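Local coordinates for uncharacterized protein DUF1470 (Jannaschia sp. CCS1, PDB 3H0N) that is of unknown function but may act as a transcription regulator, pairing a helical ABATE domain with a treble-clef zinc finger, at residues Leu77-Leu89 with Leu133-Ile147. Sequence-based numbering, arbitrary orientation.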
ATOM      1  N   LEU A  77     -14.714 -13.296   0.295  1.00  9.40           N
ATOM      2  CA  LEU A  77     -13.487 -13.524   1.080  1.00 10.46           C
ATOM      3  C   LEU A  77     -13.751 -14.458   2.292  1.00  8.58           C
ATOM      4  O   LEU A  77     -12.923 -15.339   2.609  1.00  9.37           O
ATOM      5  CB  LEU A  77     -12.851 -12.193   1.534  1.00  9.59           C
ATOM      6  CG  LEU A  77     -12.342 -11.338   0.370  1.00 10.96           C
ATOM      7  CD1 LEU A  77     -11.805 -10.027   0.932  1.00 12.50           C
ATOM      8  CD2 LEU A  77     -11.293 -12.041  -0.482  1.00 10.92           C
ATOM      9  N   SER A  78     -14.888 -14.241   2.967  1.00  9.58           N
ATOM     10  CA  SER A  78     -15.255 -15.056   4.155  1.00  8.63           C
ATOM     11  C   SER A  78     -15.434 -16.539   3.768  1.00  9.33           C
ATOM     12  O   SER A  78     -15.282 -17.421   4.604  1.00  9.30           O
ATOM     13  CB  SER A  78     -16.517 -14.541   4.842  1.00 10.23           C
ATOM     14  OG  SER A  78     -17.698 -14.936   4.192  1.00 11.67           O
ATOM     15  N   ASN A  79     -15.719 -16.803   2.491  1.00  8.80           N
ATOM     16  CA  ASN A  79     -15.869 -18.150   1.962  1.00  9.76           C
ATOM     17  C   ASN A  79     -14.600 -18.689   1.268  1.00  9.99           C
ATOM     18  O   ASN A  79     -14.584 -19.791   0.719  1.00 10.10           O
ATOM     19  CB  ASN A  79     -17.029 -18.139   0.959  1.00  9.17           C
ATOM     20  CG  ASN A  79     -18.355 -18.070   1.628  1.00 11.71           C
ATOM     21  OD1 ASN A  79     -18.596 -18.736   2.633  1.00 10.03           O
ATOM     22  ND2 ASN A  79     -19.267 -17.313   1.033  1.00 14.21           N
ATOM     23  N   GLY A  80     -13.506 -17.922   1.294  1.00  9.12           N
ATOM     24  CA  GLY A  80     -12.310 -18.336   0.586  1.00  9.98           C
ATOM     25  C   GLY A  80     -12.387 -18.221  -0.922  1.00  8.85           C
ATOM     26  O   GLY A  80     -11.530 -18.749  -1.639  1.00 10.59           O
ATOM     27  N   GLN A  81     -13.414 -17.541  -1.441  1.00  9.39           N
ATOM     28  CA  GLN A  81     -13.620 -17.385  -2.864  1.00  8.33           C
ATOM     29  C   GLN A  81     -12.860 -16.153  -3.343  1.00 10.32           C
ATOM     30  O   GLN A  81     -13.416 -15.111  -3.744  1.00 10.26           O
ATOM     31  CB  GLN A  81     -15.126 -17.282  -3.180  1.00  9.58           C
ATOM     32  CG  GLN A  81     -15.882 -18.558  -2.917  1.00  9.05           C
ATOM     33  CD  GLN A  81     -15.697 -19.577  -3.974  1.00 14.62           C
ATOM     34  OE1 GLN A  81     -14.856 -19.449  -4.885  1.00 17.49           O
ATOM     35  NE2 GLN A  81     -16.464 -20.635  -3.878  1.00 16.57           N
ATOM     36  N   VAL A  82     -11.542 -16.260  -3.268  1.00  8.93           N
ATOM     37  CA  VAL A  82     -10.683 -15.107  -3.518  1.00  9.02           C
ATOM     38  C   VAL A  82     -10.724 -14.654  -4.966  1.00 10.51           C
ATOM     39  O   VAL A  82     -10.785 -13.453  -5.239  1.00 10.51           O
ATOM     40  CB  VAL A  82      -9.235 -15.367  -3.077  1.00  9.55           C
ATOM     41  CG1 VAL A  82      -8.410 -14.047  -3.241  1.00 11.09           C
ATOM     42  CG2 VAL A  82      -9.177 -15.806  -1.646  1.00 12.25           C
ATOM     43  N   ALA A  83     -10.775 -15.590  -5.908  1.00  9.64           N
ATOM     44  CA  ALA A  83     -10.848 -15.194  -7.316  1.00 11.68           C
ATOM     45  C   ALA A  83     -12.080 -14.330  -7.636  1.00 11.26           C
ATOM     46  O   ALA A  83     -11.998 -13.355  -8.390  1.00 12.06           O
ATOM     47  CB  ALA A  83     -10.781 -16.416  -8.209  1.00 12.49           C
ATOM     48  N   THR A  84     -13.229 -14.659  -7.025  1.00 12.13           N
ATOM     49  CA  THR A  84     -14.462 -13.929  -7.224  1.00 12.17           C
ATOM     50  C   THR A  84     -14.262 -12.495  -6.711  1.00 10.83           C
ATOM     51  O   THR A  84     -14.626 -11.528  -7.365  1.00 12.87           O
ATOM     52  CB  THR A  84     -15.601 -14.644  -6.471  1.00 14.51           C
ATOM     53  OG1 THR A  84     -15.810 -15.939  -7.074  1.00 16.92           O
ATOM     54  CG2 THR A  84     -16.898 -13.811  -6.430  1.00 16.06           C
ATOM     55  N   ALA A  85     -13.704 -12.382  -5.515  1.00 11.35           N
ATOM     56  CA  ALA A  85     -13.438 -11.054  -4.940  1.00 11.98           C
ATOM     57  C   ALA A  85     -12.434 -10.254  -5.773  1.00 10.89           C
ATOM     58  O   ALA A  85     -12.654  -9.055  -6.058  1.00 11.45           O
ATOM     59  CB  ALA A  85     -12.951 -11.191  -3.484  1.00 11.71           C
ATOM     60  N   ALA A  86     -11.374 -10.915  -6.196  1.00  9.97           N
ATOM     61  CA  ALA A  86     -10.325 -10.268  -6.973  1.00 10.54           C
ATOM     62  C   ALA A  86     -10.842  -9.729  -8.290  1.00 12.64           C
ATOM     63  O   ALA A  86     -10.473  -8.627  -8.695  1.00 11.61           O
ATOM     64  CB  ALA A  86      -9.167 -11.214  -7.178  1.00 11.15           C
ATOM     65  N   THR A  87     -11.666 -10.516  -8.992  1.00 11.44           N
ATOM     66  CA  THR A  87     -12.211 -10.081 -10.283  1.00 11.66           C
ATOM     67  C   THR A  87     -13.003  -8.808 -10.109  1.00 11.83           C
ATOM     68  O   THR A  87     -12.836  -7.836 -10.856  1.00 12.56           O
ATOM     69  CB  THR A  87     -13.067 -11.199 -10.896  1.00 13.46           C
ATOM     70  OG1 THR A  87     -12.191 -12.314 -11.119  1.00 15.15           O
ATOM     71  CG2 THR A  87     -13.765 -10.736 -12.210  1.00 15.59           C
ATOM     72  N   ALA A  88     -13.825  -8.783  -9.071  1.00 11.69           N
ATOM     73  CA  ALA A  88     -14.664  -7.603  -8.813  1.00 13.79           C
ATOM     74  C   ALA A  88     -13.831  -6.404  -8.381  1.00 12.76           C
ATOM     75  O   ALA A  88     -14.014  -5.289  -8.883  1.00 13.02           O
ATOM     76  CB  ALA A  88     -15.685  -7.918  -7.761  1.00 14.40           C
ATOM     77  N   LEU A  89     -12.865  -6.610  -7.495  1.00 10.73           N
ATOM     78  CA  LEU A  89     -12.042  -5.488  -7.043  1.00 11.51           C
ATOM     79  C   LEU A  89     -11.174  -4.923  -8.177  1.00 10.98           C
ATOM     80  O   LEU A  89     -11.035  -3.709  -8.318  1.00 11.07           O
ATOM     81  CB  LEU A  89     -11.174  -5.922  -5.862  1.00 12.11           C
ATOM     82  CG  LEU A  89     -11.930  -6.286  -4.574  1.00  9.49           C
ATOM     83  CD1 LEU A  89     -11.024  -6.993  -3.583  1.00 12.61           C
ATOM     84  CD2 LEU A  89     -12.576  -5.047  -3.921  1.00 12.23           C
ATOM     85  N   LEU A 133      -9.389  -3.315   0.457  1.00  9.64           N
ATOM     86  CA  LEU A 133      -9.689  -4.753   0.464  1.00  9.18           C
ATOM     87  C   LEU A 133      -8.655  -5.546  -0.305  1.00  9.85           C
ATOM     88  O   LEU A 133      -8.195  -6.602   0.142  1.00  9.29           O
ATOM     89  CB  LEU A 133     -11.086  -5.049  -0.062  1.00  9.57           C
ATOM     90  CG  LEU A 133     -12.201  -4.483   0.773  1.00 10.01           C
ATOM     91  CD1 LEU A 133     -13.533  -4.798   0.086  1.00 12.41           C
ATOM     92  CD2 LEU A 133     -12.194  -4.951   2.210  1.00 11.60           C
ATOM     93  N   ALA A 134      -8.269  -5.047  -1.477  1.00  8.62           N
ATOM     94  CA  ALA A 134      -7.244  -5.711  -2.298  1.00  9.16           C
ATOM     95  C   ALA A 134      -5.934  -5.894  -1.529  1.00  8.46           C
ATOM     96  O   ALA A 134      -5.260  -6.923  -1.648  1.00  9.98           O
ATOM     97  CB  ALA A 134      -7.011  -4.974  -3.636  1.00 10.09           C
ATOM     98  N   ARG A 135      -5.553  -4.866  -0.791  1.00  9.31           N
ATOM     99  CA  ARG A 135      -4.305  -4.912  -0.039  1.00  9.69           C
ATOM    100  C   ARG A 135      -4.297  -6.021   0.980  1.00  9.29           C
ATOM    101  O   ARG A 135      -3.311  -6.709   1.207  1.00  9.84           O
ATOM    102  CB  ARG A 135      -4.021  -3.555   0.583  1.00  9.40           C
ATOM    103  CG  ARG A 135      -2.608  -3.456   1.096  1.00 12.04           C
ATOM    104  CD  ARG A 135      -2.373  -2.291   1.993  1.00 13.96           C
ATOM    105  NE  ARG A 135      -3.063  -1.082   1.617  1.00 12.16           N
ATOM    106  CZ  ARG A 135      -3.429  -0.158   2.500  1.00 12.01           C
ATOM    107  NH1 ARG A 135      -3.086  -0.258   3.757  1.00 12.77           N
ATOM    108  NH2 ARG A 135      -4.124   0.885   2.102  1.00 12.58           N
ATOM    109  N   GLU A 136      -5.438  -6.213   1.649  1.00 10.34           N
ATOM    110  CA  GLU A 136      -5.513  -7.283   2.636  1.00  9.71           C
ATOM    111  C   GLU A 136      -5.460  -8.685   2.016  1.00  8.73           C
ATOM    112  O   GLU A 136      -4.937  -9.609   2.629  1.00 10.48           O
ATOM    113  CB  GLU A 136      -6.768  -7.149   3.505  1.00 10.06           C
ATOM    114  CG  GLU A 136      -6.845  -5.869   4.345  1.00 11.46           C
ATOM    115  CD  GLU A 136      -5.641  -5.581   5.191  1.00 12.61           C
ATOM    116  OE1 GLU A 136      -4.925  -6.539   5.570  1.00 13.06           O
ATOM    117  OE2 GLU A 136      -5.402  -4.368   5.455  1.00 14.31           O
ATOM    118  N   ILE A 137      -5.973  -8.835   0.789  1.00  9.54           N
ATOM    119  CA  ILE A 137      -5.821 -10.080   0.054  1.00  9.79           C
ATOM    120  C   ILE A 137      -4.316 -10.289  -0.237  1.00  9.05           C
ATOM    121  O   ILE A 137      -3.763 -11.351  -0.004  1.00  9.37           O
ATOM    122  CB  ILE A 137      -6.634 -10.061  -1.254  1.00 10.23           C
ATOM    123  CG1 ILE A 137      -8.153  -9.946  -0.978  1.00 10.77           C
ATOM    124  CG2 ILE A 137      -6.296 -11.263  -2.147  1.00  9.98           C
ATOM    125  CD1 ILE A 137      -8.986  -9.648  -2.240  1.00 10.59           C
ATOM    126  N   GLY A 138      -3.637  -9.242  -0.710  1.00  9.70           N
ATOM    127  CA  GLY A 138      -2.204  -9.342  -0.956  1.00 11.13           C
ATOM    128  C   GLY A 138      -1.409  -9.650   0.268  1.00 10.39           C
ATOM    129  O   GLY A 138      -0.372 -10.350   0.203  1.00 10.97           O
ATOM    130  N   HIS A 139      -1.867  -9.161   1.411  1.00  9.31           N
ATOM    131  CA  HIS A 139      -1.177  -9.402   2.686  1.00  8.73           C
ATOM    132  C   HIS A 139      -1.539 -10.720   3.344  1.00  9.72           C
ATOM    133  O   HIS A 139      -1.160 -10.981   4.490  1.00 11.45           O
ATOM    134  CB  HIS A 139      -1.395  -8.227   3.667  1.00 10.94           C
ATOM    135  CG  HIS A 139      -0.700  -6.956   3.245  1.00 12.52           C
ATOM    136  ND1 HIS A 139      -0.860  -5.753   3.900  1.00 16.14           N
ATOM    137  CD2 HIS A 139       0.144  -6.717   2.212  1.00 15.85           C
ATOM    138  CE1 HIS A 139      -0.106  -4.837   3.305  1.00 13.56           C
ATOM    139  NE2 HIS A 139       0.500  -5.388   2.271  1.00 17.74           N
ATOM    140  N   GLN A 140      -2.267 -11.578   2.621  1.00  9.92           N
ATOM    141  CA  GLN A 140      -2.553 -12.941   3.036  1.00 10.10           C
ATOM    142  C   GLN A 140      -3.466 -12.975   4.264  1.00  8.71           C
ATOM    143  O   GLN A 140      -3.370 -13.877   5.111  1.00 10.61           O
ATOM    144  CB  GLN A 140      -1.259 -13.723   3.297  1.00  9.22           C
ATOM    145  CG  GLN A 140      -0.190 -13.577   2.178  1.00  8.95           C
ATOM    146  CD  GLN A 140      -0.703 -14.063   0.866  1.00 10.91           C
ATOM    147  OE1 GLN A 140      -1.037 -15.238   0.709  1.00 12.83           O
ATOM    148  NE2 GLN A 140      -0.813 -13.142  -0.117  1.00 10.96           N
ATOM    149  N   ASN A 141      -4.383 -12.007   4.328  1.00 10.07           N
ATOM    150  CA  ASN A 141      -5.308 -11.852   5.466  1.00  9.63           C
ATOM    151  C   ASN A 141      -6.747 -12.246   5.142  1.00 10.06           C
ATOM    152  O   ASN A 141      -7.664 -11.878   5.878  1.00 10.05           O
ATOM    153  CB  ASN A 141      -5.262 -10.426   5.985  1.00  8.90           C
ATOM    154  CG  ASN A 141      -3.977 -10.088   6.656  1.00  9.59           C
ATOM    155  OD1 ASN A 141      -3.278 -10.964   7.197  1.00 12.29           O
ATOM    156  ND2 ASN A 141      -3.633  -8.805   6.618  1.00 10.21           N
ATOM    157  N   VAL A 142      -6.970 -13.025   4.081  1.00  8.84           N
ATOM    158  CA  VAL A 142      -8.342 -13.359   3.673  1.00  8.62           C
ATOM    159  C   VAL A 142      -9.112 -14.043   4.803  1.00  8.77           C
ATOM    160  O   VAL A 142     -10.302 -13.763   4.992  1.00  9.20           O
ATOM    161  CB  VAL A 142      -8.324 -14.246   2.420  1.00  8.23           C
ATOM    162  CG1 VAL A 142      -9.703 -14.768   2.077  1.00 10.07           C
ATOM    163  CG2 VAL A 142      -7.741 -13.457   1.231  1.00 10.95           C
ATOM    164  N   ARG A 143      -8.460 -14.927   5.552  1.00  8.85           N
ATOM    165  CA  ARG A 143      -9.153 -15.703   6.593  1.00  8.15           C
ATOM    166  C   ARG A 143      -9.636 -14.832   7.755  1.00  9.41           C
ATOM    167  O   ARG A 143     -10.448 -15.287   8.535  1.00 10.48           O
ATOM    168  CB  ARG A 143      -8.317 -16.860   7.126  1.00  8.58           C
ATOM    169  CG  ARG A 143      -8.114 -17.948   6.069  1.00  8.82           C
ATOM    170  CD  ARG A 143      -7.349 -19.090   6.663  1.00 12.12           C
ATOM    171  NE  ARG A 143      -6.988 -20.118   5.664  1.00 13.54           N
ATOM    172  CZ  ARG A 143      -7.732 -21.182   5.388  1.00 14.59           C
ATOM    173  NH1 ARG A 143      -8.888 -21.376   5.991  1.00 13.06           N
ATOM    174  NH2 ARG A 143      -7.313 -22.066   4.487  1.00 18.28           N
ATOM    175  N   ARG A 144      -9.210 -13.568   7.807  1.00  9.37           N
ATOM    176  CA  ARG A 144      -9.663 -12.659   8.854  1.00  8.42           C
ATOM    177  C   ARG A 144     -10.980 -11.918   8.529  1.00  8.67           C
ATOM    178  O   ARG A 144     -11.530 -11.242   9.407  1.00  9.07           O
ATOM    179  CB  ARG A 144      -8.553 -11.647   9.205  1.00  8.08           C
ATOM    180  CG  ARG A 144      -7.444 -12.300   9.952  1.00 10.47           C
ATOM    181  CD  ARG A 144      -6.159 -11.434  10.059  1.00 11.15           C
ATOM    182  NE  ARG A 144      -5.168 -12.100  10.930  1.00 10.93           N
ATOM    183  CZ  ARG A 144      -5.194 -12.123  12.262  1.00 11.14           C
ATOM    184  NH1 ARG A 144      -6.147 -11.471  12.934  1.00 12.18           N
ATOM    185  NH2 ARG A 144      -4.273 -12.833  12.945  1.00 14.39           N
ATOM    186  N   PHE A 145     -11.533 -12.107   7.341  1.00  9.32           N
ATOM    187  CA  PHE A 145     -12.833 -11.576   7.008  1.00  8.89           C
ATOM    188  C   PHE A 145     -13.922 -12.545   7.457  1.00  9.62           C
ATOM    189  O   PHE A 145     -13.961 -13.683   6.982  1.00 10.32           O
ATOM    190  CB  PHE A 145     -12.944 -11.348   5.515  1.00  8.80           C
ATOM    191  CG  PHE A 145     -12.141 -10.151   5.037  1.00  8.49           C
ATOM    192  CD1 PHE A 145     -12.677  -8.889   5.055  1.00  9.74           C
ATOM    193  CD2 PHE A 145     -10.855 -10.323   4.590  1.00 10.49           C
ATOM    194  CE1 PHE A 145     -11.925  -7.801   4.597  1.00 10.76           C
ATOM    195  CE2 PHE A 145     -10.087  -9.241   4.136  1.00  9.24           C
ATOM    196  CZ  PHE A 145     -10.638  -7.989   4.129  1.00  9.67           C
ATOM    197  N   GLY A 146     -14.799 -12.105   8.335  1.00  9.04           N
ATOM    198  CA  GLY A 146     -15.794 -12.996   8.929  1.00 10.03           C
ATOM    199  C   GLY A 146     -17.192 -12.406   8.859  1.00 10.49           C
ATOM    200  O   GLY A 146     -17.401 -11.217   8.632  1.00 10.14           O
ATOM    201  N   ILE A 147     -18.161 -13.311   9.051  1.00 10.69           N
ATOM    202  CA  ILE A 147     -19.579 -12.962   9.210  1.00 11.16           C
ATOM    203  C   ILE A 147     -19.961 -13.355  10.638  1.00 10.74           C
ATOM    204  O   ILE A 147     -19.637 -14.434  11.112  1.00 11.57           O
ATOM    205  CB  ILE A 147     -20.494 -13.733   8.237  1.00 14.03           C
ATOM    206  CG1 ILE A 147     -19.984 -13.666   6.809  1.00 18.82           C
ATOM    207  CG2 ILE A 147     -21.994 -13.193   8.285  1.00 15.00           C
ATOM    208  CD1 ILE A 147     -19.915 -12.335   6.276  1.00 18.96           C
TER
HETATM  209  O   HOH W   1     -11.785 -16.867   4.596  1.00  9.54           O
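The Phe145 ring carries Leu77 on one face, where CD1 of Leu77 stands 3.8 Å from the ring centroid in a CH-pi contact 15° off the ring normal. At the ring edge, in its plane, lies Val142 O, and Phe158 of the partner strand 156-158 meets Phe145 edge-to-face. With CG anti to the carbonyl carbon and chi2 extended (177°), Leu77 sends CD1 over the ring and CD2 to CD1 of Ile137 at 3.8 Å, the two side chains crossing nearly at right angles. Ile137 is shared further, since its CD1 also meets Leu89 CD1 tip to tip at 3.6 Å and its CG2 slides past Val82 CG1 at 3.7 Å. The other Val82 methyl, CG2, rests on Val142 CG1 at 3.9 Å. Polar contact is slight: Ser78 CA lies 3.4 Å from Phe145 O in a CA-H...O contact, and Ser78 OG bonds back to Asp75 O. Trp110 of the second subunit packs on Val82. Segments 82-89 and 133-138 run roughly antiparallel, their axes 10.7 Å apart at closest approach and 141° between directions. Apolar packing thus joins the helix 58-78/82-95 turn to the end of helix 121-138 and, through strand 145-147, to the treble-clef zinc finger.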